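Local coordinates for periplasmic binding protein/LacI transcriptional regulator (Burkholderia graminis C4D1M, PDB 5HQJ), which probably serves as the carbohydrate-binding component of a bacterial ABC transporter and, in this crystal, holds alpha-D-arabinopyranose between its two lobes, at residues A154-Q159 / E202-A207; I29-I34 / A282-Q287; K59-V64 / E78-R83; V184-G189 / V198-T203. One frame throughout, in Å; residues are numbered along the deposited sequence.

Contact 1. Residues A154-Q159 / E202-A207; sequences AIITGQ and ETTLRA
A154 and T204 make the closest approach here, and it is purely methyl to methyl: CB of A154 lies 3.7 Å from CG2 of T204. Both CB atoms point across the gap, so strand and helix face each other through very small groups, and the CA atoms of these two residues come within 7.7 Å. Farther along the strand comes a looser, methyl-to-hydroxyl approach: CD1 of I156 stops 4.3 Å from OG1 of T204, near the hydroxyl but unable to bond with it.

The polar part belongs to that same threonine. With chi1 at -51°, CG2 stands anti to the backbone N and is aimed at A154, while OG1 is left beside the N. There the carboxylate atom OE2 of E186 and V200 O, one turn back in the helix, both lie within bonding reach of OG1, which has one proton to serve them. The threonine thus turns a methyl to one strand and a hydroxyl to the next.

Backbone bonds tie the strand into the sheet and continue the helix. A154 pairs with G213 and F215 on one flanking strand, and I155 with E186 and Q188 on the other. On the helix, A207 N bonds to T203 O at 3.0 Å. L205 turns instead to V228 and L229 of helix 221-229.

This is the layering of a Rossmann-like alpha/beta lobe of a periplasmic binding protein: helix 194-207, which connects strands 181-188 and 211-216, packs over strand 150-156 lying between them, a beta-alpha-beta crossover that skips one strand.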
loop_
_atom_site.group_PDB
_atom_site.type_symbol
_atom_site.label_atom_id
_atom_site.label_comp_id
_atom_site.label_asym_id
_atom_site.label_seq_id
_atom_site.Cartn_x
_atom_site.Cartn_y
_atom_site.Cartn_z
ATOM N N ALA A 154 18.394 -6.203 -3.726
ATOM C CA ALA A 154 17.276 -6.431 -4.651
ATOM C C ALA A 154 15.997 -5.799 -4.121
ATOM O O ALA A 154 15.813 -5.662 -2.915
ATOM C CB ALA A 154 17.052 -7.923 -4.914
ATOM N N ILE A 155 15.138 -5.376 -5.044
ATOM C CA ILE A 155 13.862 -4.765 -4.747
ATOM C C ILE A 155 12.759 -5.580 -5.384
ATOM O O ILE A 155 12.780 -5.838 -6.604
ATOM C CB ILE A 155 13.788 -3.291 -5.273
ATOM C CG1 ILE A 155 14.939 -2.454 -4.749
ATOM C CG2 ILE A 155 12.359 -2.686 -4.951
ATOM C CD1 ILE A 155 14.963 -1.035 -5.336
ATOM N N ILE A 156 11.813 -6.015 -4.554
ATOM C CA ILE A 156 10.667 -6.846 -4.978
ATOM C C ILE A 156 9.429 -5.995 -4.857
ATOM O O ILE A 156 9.137 -5.480 -3.757
ATOM C CB ILE A 156 10.536 -8.132 -4.127
ATOM C CG1 ILE A 156 11.874 -8.887 -4.055
ATOM C CG2 ILE A 156 9.440 -9.004 -4.653
ATOM C CD1 ILE A 156 12.458 -9.288 -5.381
ATOM N N THR A 157 8.691 -5.826 -5.957
ATOM C CA THR A 157 7.499 -5.003 -5.917
ATOM C C THR A 157 6.276 -5.822 -6.255
ATOM O O THR A 157 6.376 -7.038 -6.428
ATOM C CB THR A 157 7.665 -3.760 -6.838
ATOM O OG1 THR A 157 6.532 -2.906 -6.618
ATOM C CG2 THR A 157 7.845 -4.114 -8.342
ATOM N N GLY A 158 5.126 -5.152 -6.361
ATOM C CA GLY A 158 3.877 -5.831 -6.662
ATOM C C GLY A 158 3.537 -5.647 -8.115
ATOM O O GLY A 158 4.285 -6.060 -9.000
ATOM N N GLN A 159 2.423 -4.962 -8.354
ATOM C CA GLN A 159 2.020 -4.638 -9.708
ATOM C C GLN A 159 2.838 -3.424 -10.218
ATOM O O GLN A 159 3.033 -2.435 -9.519
ATOM C CB GLN A 159 0.494 -4.406 -9.769
ATOM C CG GLN A 159 -0.134 -3.487 -8.694
ATOM C CD GLN A 159 -0.579 -4.212 -7.407
ATOM O OE1 GLN A 159 0.239 -4.525 -6.555
ATOM N NE2 GLN A 159 -1.884 -4.441 -7.259
ATOM N N GLU A 202 13.217 -16.875 -5.126
ATOM C CA GLU A 202 14.096 -18.011 -5.416
ATOM C C GLU A 202 15.136 -17.705 -6.505
ATOM O O GLU A 202 16.283 -18.031 -6.358
ATOM C CB GLU A 202 13.285 -19.237 -5.851
ATOM C CG GLU A 202 12.481 -19.861 -4.756
ATOM C CD GLU A 202 11.560 -20.939 -5.275
ATOM O OE1 GLU A 202 11.320 -20.975 -6.505
ATOM O OE2 GLU A 202 11.074 -21.740 -4.451
ATOM N N THR A 203 14.684 -17.105 -7.616
ATOM C CA THR A 203 15.570 -16.757 -8.717
ATOM C C THR A 203 16.619 -15.710 -8.320
ATOM O O THR A 203 17.801 -15.818 -8.656
ATOM C CB THR A 203 14.727 -16.273 -9.905
ATOM O OG1 THR A 203 13.913 -17.362 -10.366
ATOM C CG2 THR A 203 15.600 -15.808 -11.037
ATOM N N THR A 204 16.193 -14.717 -7.551
ATOM C CA THR A 204 17.124 -13.713 -7.068
ATOM C C THR A 204 18.279 -14.269 -6.254
ATOM O O THR A 204 19.449 -13.894 -6.446
ATOM C CB THR A 204 16.397 -12.670 -6.180
ATOM O OG1 THR A 204 15.253 -12.165 -6.866
ATOM C CG2 THR A 204 17.346 -11.525 -5.789
ATOM N N LEU A 205 17.958 -15.168 -5.314
ATOM C CA LEU A 205 18.958 -15.688 -4.417
ATOM C C LEU A 205 19.925 -16.600 -5.165
ATOM O O LEU A 205 21.095 -16.647 -4.827
ATOM C CB LEU A 205 18.300 -16.441 -3.253
ATOM C CG LEU A 205 17.348 -15.620 -2.368
ATOM C CD1 LEU A 205 16.793 -16.520 -1.253
ATOM C CD2 LEU A 205 18.001 -14.413 -1.821
ATOM N N ARG A 206 19.427 -17.302 -6.183
ATOM C CA ARG A 206 20.295 -18.165 -6.967
ATOM C C ARG A 206 21.266 -17.365 -7.816
ATOM O O ARG A 206 22.443 -17.712 -7.932
ATOM C CB ARG A 206 19.466 -19.090 -7.859
ATOM C CG ARG A 206 18.681 -20.137 -7.090
ATOM C CD ARG A 206 17.885 -21.051 -8.009
ATOM N NE ARG A 206 17.029 -21.966 -7.243
ATOM C CZ ARG A 206 15.710 -22.083 -7.376
ATOM N NH1 ARG A 206 15.034 -21.374 -8.273
ATOM N NH2 ARG A 206 15.063 -22.946 -6.613
ATOM N N ALA A 207 20.771 -16.272 -8.403
ATOM C CA ALA A 207 21.612 -15.431 -9.258
ATOM C C ALA A 207 22.655 -14.621 -8.480
ATOM O O ALA A 207 23.732 -14.333 -8.993
ATOM C CB ALA A 207 20.756 -14.519 -10.054
#

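Contact 2. Residues I29-I34 / A282-Q287; sequences ISVAVI and AQIQGQ
The last turn of helix 269-284, closed by a Schellman motif, sets I284 against I29, just before strand 30-34, and V31 within it, the first strand of a parallel sheet. The delta methyl of I284 does the touching. Its CD1 lies 3.8 Å from CG1 of V31 and 3.9 Å from CG2 of I29, so it rests across two residues that point to the same face of the sheet. The side chains of I29 and I284 run past each other in opposite directions, while V31 meets I284 at a slant. An extended chain (chi2 164°) carries CD1 of I284 out to this position.

I29 has a second partner just beyond the helix. Its own chain is extended too, at chi2 175°, which takes CD1 to the amide of Q285; CD1 and NE2 of Q285 are 3.8 Å apart, the two side chains crossing at about a right angle. Besides meeting this methyl, NE2 hydrogen-bonds to K24 O.

Q285 is where the backbone leaves the helix. Q287 N bonds to A282 O at 3.0 Å and G286 N to Q283 O at 3.1 Å, with G286 at a positive phi of 69° making the reversal.

Around this contact, I284 also touches D86 and K111. V31 pairs through its backbone with K59 and Q61 of strand 59-62, and A32 pairs with G87 on the other side. The side chain of A32 turns to the opposite face of the sheet, where L80 of helix 71-82 covers it.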
loop_
_atom_site.group_PDB
_atom_site.type_symbol
_atom_site.label_atom_id
_atom_site.label_comp_id
_atom_site.label_asym_id
_atom_site.label_seq_id
_atom_site.Cartn_x
_atom_site.Cartn_y
_atom_site.Cartn_z
ATOM N N ILE A 29 -27.432 9.114 3.588
ATOM C CA ILE A 29 -26.104 9.215 2.995
ATOM C C ILE A 29 -25.571 7.843 2.669
ATOM O O ILE A 29 -25.656 6.907 3.469
ATOM C CB ILE A 29 -25.103 9.925 3.907
ATOM C CG1 ILE A 29 -25.550 11.360 4.164
ATOM C CG2 ILE A 29 -23.702 9.958 3.264
ATOM C CD1 ILE A 29 -24.673 12.115 5.159
ATOM N N SER A 30 -25.006 7.744 1.479
ATOM C CA SER A 30 -24.484 6.501 0.958
ATOM C C SER A 30 -23.057 6.740 0.504
ATOM O O SER A 30 -22.805 7.639 -0.315
ATOM C CB SER A 30 -25.342 6.006 -0.208
ATOM O OG SER A 30 -25.094 4.645 -0.488
ATOM N N VAL A 31 -22.137 5.938 1.041
ATOM C CA VAL A 31 -20.724 5.998 0.684
ATOM C C VAL A 31 -20.203 4.618 0.333
ATOM O O VAL A 31 -20.619 3.611 0.904
ATOM C CB VAL A 31 -19.866 6.594 1.830
ATOM C CG1 VAL A 31 -20.326 8.006 2.124
ATOM C CG2 VAL A 31 -19.893 5.720 3.106
ATOM N N ALA A 32 -19.263 4.600 -0.589
ATOM C CA ALA A 32 -18.669 3.391 -1.093
ATOM C C ALA A 32 -17.145 3.504 -1.002
ATOM O O ALA A 32 -16.587 4.556 -1.322
ATOM C CB ALA A 32 -19.116 3.136 -2.526
ATOM N N VAL A 33 -16.498 2.431 -0.549
ATOM C CA VAL A 33 -15.045 2.379 -0.477
ATOM C C VAL A 33 -14.520 1.189 -1.260
ATOM O O VAL A 33 -15.033 0.067 -1.125
ATOM C CB VAL A 33 -14.567 2.314 0.979
ATOM C CG1 VAL A 33 -13.063 2.424 1.026
ATOM C CG2 VAL A 33 -15.171 3.435 1.793
ATOM N N ILE A 34 -13.507 1.447 -2.082
ATOM C CA ILE A 34 -13.006 0.493 -3.074
ATOM C C ILE A 34 -11.546 0.208 -2.829
ATOM O O ILE A 34 -10.717 1.137 -2.932
ATOM C CB ILE A 34 -13.147 1.055 -4.536
ATOM C CG1 ILE A 34 -14.589 1.497 -4.793
ATOM C CG2 ILE A 34 -12.670 0.024 -5.593
ATOM C CD1 ILE A 34 -14.787 2.307 -6.062
ATOM N N ALA A 282 -18.061 14.667 5.431
ATOM C CA ALA A 282 -17.945 16.105 5.609
ATOM C C ALA A 282 -18.099 16.858 4.285
ATOM O O ALA A 282 -18.648 17.961 4.255
ATOM C CB ALA A 282 -16.628 16.439 6.243
ATOM N N GLN A 283 -17.605 16.271 3.199
ATOM C CA GLN A 283 -17.710 16.896 1.887
ATOM C C GLN A 283 -19.147 16.813 1.385
ATOM O O GLN A 283 -19.684 17.788 0.872
ATOM C CB GLN A 283 -16.754 16.240 0.896
ATOM C CG GLN A 283 -15.255 16.572 1.166
ATOM C CD GLN A 283 -14.311 15.747 0.297
ATOM O OE1 GLN A 283 -14.745 15.100 -0.653
ATOM N NE2 GLN A 283 -13.019 15.755 0.630
ATOM N N ILE A 284 -19.756 15.642 1.559
ATOM C CA ILE A 284 -21.152 15.427 1.205
ATOM C C ILE A 284 -22.047 16.423 1.931
ATOM O O ILE A 284 -22.964 16.994 1.340
ATOM C CB ILE A 284 -21.594 13.990 1.546
ATOM C CG1 ILE A 284 -20.895 12.995 0.618
ATOM C CG2 ILE A 284 -23.112 13.847 1.432
ATOM C CD1 ILE A 284 -20.942 11.576 1.078
ATOM N N GLN A 285 -21.776 16.636 3.213
ATOM C CA GLN A 285 -22.613 17.513 4.014
ATOM C C GLN A 285 -22.162 18.984 3.969
ATOM O O GLN A 285 -22.632 19.808 4.752
ATOM C CB GLN A 285 -22.658 17.000 5.453
ATOM C CG GLN A 285 -23.850 16.099 5.715
ATOM C CD GLN A 285 -23.968 15.669 7.163
ATOM O OE1 GLN A 285 -23.039 15.835 7.955
ATOM N NE2 GLN A 285 -25.124 15.113 7.517
ATOM N N GLY A 286 -21.265 19.307 3.040
ATOM C CA GLY A 286 -20.920 20.690 2.746
ATOM C C GLY A 286 -20.163 21.480 3.805
ATOM O O GLY A 286 -20.296 22.702 3.869
ATOM N N GLN A 287 -19.360 20.814 4.629
ATOM C CA GLN A 287 -18.568 21.535 5.623
ATOM C C GLN A 287 -17.114 21.100 5.630
ATOM O O GLN A 287 -16.430 21.203 6.643
ATOM C CB GLN A 287 -19.185 21.373 7.015
ATOM C CG GLN A 287 -19.552 19.956 7.408
ATOM C CD GLN A 287 -20.724 19.920 8.383
ATOM O OE1 GLN A 287 -21.539 20.844 8.426
ATOM N NE2 GLN A 287 -20.816 18.851 9.167
#

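Contact 3. Residues K59-V64 / E78-R83; sequences KYQWVV and EDLISR
Q61 meets the last turn of helix 71-82, and R83 just beyond it, with its amide, offering one atom to a leucine and the other to an arginine. A methyl of L80, CD2, lies against the amide nitrogen NE2 of Q61 at 3.6 Å in van der Waals contact, the two chains sliding past each other in opposite directions. At the amide oxygen, R83 NH1 reaches Q61 OE1 at 3.3 Å in a weak hydrogen bond, the N-H...O angle being only 131°. The amide and guanidinium planes are turned 45° against each other, so the two groups neither stack nor lie flat together. They approach from opposite directions, strand against helix end.

The torsions explain how they get there. Q61 departs from a staggered position about its first side-chain bond, and from there its chain runs straight out. R83 bends at chi3 (-75°), which swings the guanidinium back along the helix, where one of its faces lies over D79 O, 3.9 Å above the plane and toward the rim. R83 itself is at the exposed edge of the contact, whereas L80 is buried.

One shell out, V85 touches both Q61 and L80, and L80 also packs on A32 of the neighbouring strand. Q61 is fixed by backbone bonds to V31 and V33. Within the helix S82 N bonds to E78 O at 2.8 Å, while E78 forms a salt bridge with R104 of helix 99-106.

Strand 59-62 is the outermost strand here, and helix 71-82 leads from it past strand 30-34 to strand 87-90: a beta-alpha-beta crossover of a parallel, Rossmann-like lobe.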
loop_
_atom_site.group_PDB
_atom_site.type_symbol
_atom_site.label_atom_id
_atom_site.label_comp_id
_atom_site.label_asym_id
_atom_site.label_seq_id
_atom_site.Cartn_x
_atom_site.Cartn_y
_atom_site.Cartn_z
ATOM N N LYS A 59 -25.066 4.827 5.354
ATOM C CA LYS A 59 -24.997 3.593 4.591
ATOM C C LYS A 59 -23.594 3.462 4.029
ATOM O O LYS A 59 -23.031 4.432 3.529
ATOM C CB LYS A 59 -26.048 3.584 3.466
ATOM C CG LYS A 59 -25.714 2.683 2.273
ATOM C CD LYS A 59 -25.657 1.203 2.646
ATOM C CE LYS A 59 -25.178 0.342 1.480
ATOM N NZ LYS A 59 -24.790 -1.029 1.923
ATOM N N TYR A 60 -23.046 2.254 4.115
ATOM C CA TYR A 60 -21.678 1.987 3.726
ATOM C C TYR A 60 -21.619 0.723 2.877
ATOM O O TYR A 60 -22.243 -0.276 3.235
ATOM C CB TYR A 60 -20.807 1.844 4.986
ATOM C CG TYR A 60 -19.424 1.276 4.734
ATOM C CD1 TYR A 60 -18.408 2.060 4.206
ATOM C CD2 TYR A 60 -19.134 -0.045 5.036
ATOM C CE1 TYR A 60 -17.153 1.536 3.977
ATOM C CE2 TYR A 60 -17.881 -0.580 4.817
ATOM C CZ TYR A 60 -16.893 0.206 4.276
ATOM O OH TYR A 60 -15.628 -0.300 4.046
ATOM N N GLN A 61 -20.891 0.769 1.757
ATOM C CA GLN A 61 -20.515 -0.450 1.042
ATOM C C GLN A 61 -19.027 -0.523 0.712
ATOM O O GLN A 61 -18.353 0.466 0.359
ATOM C CB GLN A 61 -21.328 -0.607 -0.259
ATOM C CG GLN A 61 -21.726 0.696 -0.837
ATOM C CD GLN A 61 -22.445 0.584 -2.167
ATOM O OE1 GLN A 61 -22.500 -0.484 -2.779
ATOM N NE2 GLN A 61 -23.001 1.698 -2.619
ATOM N N TRP A 62 -18.537 -1.746 0.814
ATOM C CA TRP A 62 -17.201 -2.124 0.411
ATOM C C TRP A 62 -17.316 -2.851 -0.923
ATOM O O TRP A 62 -17.956 -3.900 -1.002
ATOM C CB TRP A 62 -16.596 -2.986 1.533
ATOM C CG TRP A 62 -15.240 -3.540 1.348
ATOM C CD1 TRP A 62 -14.916 -4.829 1.069
ATOM C CD2 TRP A 62 -14.004 -2.839 1.480
ATOM N NE1 TRP A 62 -13.554 -4.983 1.030
ATOM C CE2 TRP A 62 -12.969 -3.770 1.275
ATOM C CE3 TRP A 62 -13.663 -1.509 1.769
ATOM C CZ2 TRP A 62 -11.636 -3.420 1.312
ATOM C CZ3 TRP A 62 -12.314 -1.171 1.815
ATOM C CH2 TRP A 62 -11.330 -2.107 1.571
ATOM N N VAL A 63 -16.742 -2.261 -1.967
ATOM C CA VAL A 63 -16.871 -2.769 -3.333
ATOM C C VAL A 63 -15.524 -3.240 -3.870
ATOM O O VAL A 63 -14.600 -2.449 -4.090
ATOM C CB VAL A 63 -17.460 -1.695 -4.254
ATOM C CG1 VAL A 63 -17.849 -2.304 -5.595
ATOM C CG2 VAL A 63 -18.669 -1.047 -3.581
ATOM N N VAL A 64 -15.423 -4.538 -4.114
ATOM C CA VAL A 64 -14.135 -5.147 -4.382
ATOM C C VAL A 64 -13.895 -5.488 -5.859
ATOM O O VAL A 64 -14.680 -6.226 -6.465
ATOM C CB VAL A 64 -13.975 -6.438 -3.575
ATOM C CG1 VAL A 64 -12.539 -6.837 -3.579
ATOM C CG2 VAL A 64 -14.481 -6.263 -2.129
ATOM N N GLU A 78 -19.140 3.556 -12.438
ATOM C CA GLU A 78 -20.350 3.850 -13.215
ATOM C C GLU A 78 -21.612 3.366 -12.497
ATOM O O GLU A 78 -22.612 4.088 -12.453
ATOM C CB GLU A 78 -20.275 3.227 -14.613
ATOM C CG GLU A 78 -18.937 3.449 -15.299
ATOM C CD GLU A 78 -19.034 3.497 -16.802
ATOM O OE1 GLU A 78 -19.509 2.502 -17.400
ATOM O OE2 GLU A 78 -18.626 4.534 -17.385
ATOM N N ASP A 79 -21.565 2.159 -11.931
ATOM C CA ASP A 79 -22.672 1.654 -11.116
ATOM C C ASP A 79 -23.001 2.620 -9.995
ATOM O O ASP A 79 -24.161 2.928 -9.740
ATOM C CB ASP A 79 -22.340 0.291 -10.516
ATOM C CG ASP A 79 -22.179 -0.790 -11.557
ATOM O OD1 ASP A 79 -22.549 -1.945 -11.259
ATOM O OD2 ASP A 79 -21.685 -0.496 -12.666
ATOM N N LEU A 80 -21.959 3.092 -9.320
ATOM C CA LEU A 80 -22.134 3.998 -8.204
ATOM C C LEU A 80 -22.725 5.315 -8.660
ATOM O O LEU A 80 -23.569 5.883 -7.973
ATOM C CB LEU A 80 -20.797 4.216 -7.487
ATOM C CG LEU A 80 -20.261 2.973 -6.741
ATOM C CD1 LEU A 80 -18.895 3.235 -6.109
ATOM C CD2 LEU A 80 -21.217 2.470 -5.666
ATOM N N ILE A 81 -22.315 5.784 -9.835
ATOM C CA ILE A 81 -22.949 6.955 -10.432
ATOM C C ILE A 81 -24.431 6.656 -10.599
ATOM O O ILE A 81 -25.293 7.434 -10.170
ATOM C CB ILE A 81 -22.348 7.336 -11.800
ATOM C CG1 ILE A 81 -20.830 7.532 -11.694
ATOM C CG2 ILE A 81 -23.027 8.599 -12.344
ATOM C CD1 ILE A 81 -20.196 8.169 -12.908
ATOM N N SER A 82 -24.697 5.502 -11.203
ATOM C CA SER A 82 -26.051 5.041 -11.503
ATOM C C SER A 82 -26.964 5.065 -10.289
ATOM O O SER A 82 -28.159 5.349 -10.399
ATOM C CB SER A 82 -26.008 3.618 -12.069
ATOM O OG SER A 82 -27.048 3.415 -13.008
ATOM N N ARG A 83 -26.391 4.767 -9.129
ATOM C CA ARG A 83 -27.179 4.598 -7.922
ATOM C C ARG A 83 -27.307 5.887 -7.132
ATOM O O ARG A 83 -27.902 5.899 -6.060
ATOM C CB ARG A 83 -26.565 3.511 -7.049
ATOM C CG ARG A 83 -26.593 2.136 -7.701
ATOM C CD ARG A 83 -26.558 1.014 -6.674
ATOM N NE ARG A 83 -25.230 0.826 -6.089
ATOM C CZ ARG A 83 -24.268 0.077 -6.629
ATOM N NH1 ARG A 83 -23.091 -0.041 -6.023
ATOM N NH2 ARG A 83 -24.478 -0.555 -7.776
#

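Contact 4. Residues V184-G189 / V198-T203; sequences VVETQG and VSVVET
V200 is where strand 181-188 and helix 194-207, successive elements of a beta-alpha unit in a Rossmann-like lobe, meet. On the tight side both of its methyls are used. CG1, anti to the backbone N at chi1 174°, sits 3.8 Å from CB of Q188 and 3.9 Å from OE2 of E186. CG2 turns to the end of the strand and lies 3.8 Å from the carbonyl oxygen of G189, a glycine that meets the helix through its backbone. I156 of strand 150-156 and T190 add to the packing round the valine.

Toward solvent the fit relaxes. Q188 is exposed and gives only the base of its side chain to the valine: the chain bends at chi2 (-74°), so that CB alone meets V200. T203 leans toward the strand but stays 5.6 Å short of it.

E186 reaches across with an extended chain. Besides T204, the other polar partner of its OE2, a water links it to the helix, donating one hydrogen bond to E186 OE2 at 2.6 Å and another to V200 O at 2.9 Å.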
loop_
_atom_site.group_PDB
_atom_site.type_symbol
_atom_site.label_atom_id
_atom_site.label_comp_id
_atom_site.label_asym_id
_atom_site.label_seq_id
_atom_site.Cartn_x
_atom_site.Cartn_y
_atom_site.Cartn_z
ATOM N N VAL A 184 21.995 -1.773 -6.563
ATOM C CA VAL A 184 20.741 -2.450 -6.832
ATOM C C VAL A 184 20.940 -3.351 -8.041
ATOM O O VAL A 184 21.148 -2.885 -9.195
ATOM C CB VAL A 184 19.580 -1.483 -7.090
ATOM C CG1 VAL A 184 18.315 -2.266 -7.379
ATOM C CG2 VAL A 184 19.363 -0.546 -5.882
ATOM N N VAL A 185 20.943 -4.649 -7.779
ATOM C CA VAL A 185 21.185 -5.635 -8.845
ATOM C C VAL A 185 19.899 -6.180 -9.465
ATOM O O VAL A 185 19.931 -6.765 -10.555
ATOM C CB VAL A 185 22.096 -6.798 -8.354
ATOM C CG1 VAL A 185 23.505 -6.246 -7.959
ATOM C CG2 VAL A 185 21.449 -7.626 -7.268
ATOM N N GLU A 186 18.762 -5.928 -8.845
ATOM C CA GLU A 186 17.485 -6.448 -9.333
ATOM C C GLU A 186 16.328 -5.656 -8.817
ATOM O O GLU A 186 16.276 -5.318 -7.623
ATOM C CB GLU A 186 17.279 -7.892 -8.896
ATOM C CG GLU A 186 15.943 -8.480 -9.348
ATOM C CD GLU A 186 15.893 -9.986 -9.172
ATOM O OE1 GLU A 186 16.936 -10.633 -9.378
ATOM O OE2 GLU A 186 14.819 -10.497 -8.802
ATOM N N THR A 187 15.405 -5.344 -9.716
ATOM C CA THR A 187 14.091 -4.806 -9.342
ATOM C C THR A 187 13.056 -5.579 -10.140
ATOM O O THR A 187 13.083 -5.544 -11.372
ATOM C CB THR A 187 13.948 -3.292 -9.621
ATOM O OG1 THR A 187 14.960 -2.570 -8.904
ATOM C CG2 THR A 187 12.534 -2.813 -9.234
ATOM N N GLN A 188 12.181 -6.328 -9.461
ATOM C CA GLN A 188 11.230 -7.204 -10.159
ATOM C C GLN A 188 9.846 -7.184 -9.527
ATOM O O GLN A 188 9.697 -7.072 -8.305
ATOM C CB GLN A 188 11.743 -8.663 -10.193
ATOM C CG GLN A 188 12.962 -8.886 -11.029
ATOM C CD GLN A 188 12.643 -8.845 -12.505
ATOM O OE1 GLN A 188 11.767 -9.569 -12.980
ATOM N NE2 GLN A 188 13.284 -7.943 -13.223
ATOM N N GLY A 189 8.820 -7.277 -10.347
ATOM C CA GLY A 189 7.452 -7.306 -9.877
ATOM C C GLY A 189 6.876 -8.715 -9.677
ATOM O O GLY A 189 7.459 -9.694 -10.116
ATOM N N VAL A 198 7.421 -15.960 -4.454
ATOM C CA VAL A 198 8.337 -17.060 -4.148
ATOM C C VAL A 198 9.265 -17.350 -5.338
ATOM O O VAL A 198 10.484 -17.362 -5.184
ATOM C CB VAL A 198 7.540 -18.311 -3.745
ATOM C CG1 VAL A 198 8.422 -19.496 -3.640
ATOM C CG2 VAL A 198 6.840 -18.054 -2.428
ATOM N N SER A 199 8.690 -17.497 -6.541
ATOM C CA SER A 199 9.492 -17.756 -7.748
ATOM C C SER A 199 10.537 -16.682 -7.960
ATOM O O SER A 199 11.747 -16.927 -8.179
ATOM C CB SER A 199 8.595 -17.826 -8.990
ATOM O OG SER A 199 7.494 -18.686 -8.772
ATOM N N VAL A 200 10.107 -15.420 -7.852
ATOM C CA VAL A 200 11.020 -14.305 -8.014
ATOM C C VAL A 200 12.116 -14.314 -6.981
ATOM O O VAL A 200 13.282 -14.210 -7.321
ATOM C CB VAL A 200 10.247 -12.961 -7.964
ATOM C CG1 VAL A 200 11.223 -11.759 -7.973
ATOM C CG2 VAL A 200 9.260 -12.896 -9.141
ATOM N N VAL A 201 11.755 -14.483 -5.712
ATOM C CA VAL A 201 12.767 -14.499 -4.676
ATOM C C VAL A 201 13.737 -15.673 -4.859
ATOM O O VAL A 201 14.947 -15.477 -4.711
ATOM C CB VAL A 201 12.140 -14.551 -3.275
ATOM C CG1 VAL A 201 13.193 -14.857 -2.202
ATOM C CG2 VAL A 201 11.509 -13.212 -2.970
ATOM N N GLU A 202 13.217 -16.875 -5.126
ATOM C CA GLU A 202 14.096 -18.011 -5.416
ATOM C C GLU A 202 15.136 -17.705 -6.505
ATOM O O GLU A 202 16.283 -18.031 -6.358
ATOM C CB GLU A 202 13.285 -19.237 -5.851
ATOM C CG GLU A 202 12.481 -19.861 -4.756
ATOM C CD GLU A 202 11.560 -20.939 -5.275
ATOM O OE1 GLU A 202 11.320 -20.975 -6.505
ATOM O OE2 GLU A 202 11.074 -21.740 -4.451
ATOM N N THR A 203 14.684 -17.105 -7.616
ATOM C CA THR A 203 15.570 -16.757 -8.717
ATOM C C THR A 203 16.619 -15.710 -8.320
ATOM O O THR A 203 17.801 -15.818 -8.656
ATOM C CB THR A 203 14.727 -16.273 -9.905
ATOM O OG1 THR A 203 13.913 -17.362 -10.366
ATOM C CG2 THR A 203 15.600 -15.808 -11.037
HETATM O O HOH W 1 14.130 -12.808 -9.678
#

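How the contacts relate
Contacts 1 and 4 are really one cluster: their centres are 1 Å apart, they share E202 and T203, and helix 194-207 serves both. The hydrogen bond from I155 N to E186 O, 2.8 Å, and I156 CD1 packed 3.8 Å from V200 CG1 join them. Contacts 2 and 3, with centres 12 Å apart, belong to the other lobe, where V33 N and Q61 O are 2.9 Å apart in neighbouring strands. Centres of contacts 1 and 2 are 41 Å apart. The arabinose lies between the lobes, about 11 Å from the I156 side chain; pocket residues K36 and D192 follow strands 30-34 and 181-188.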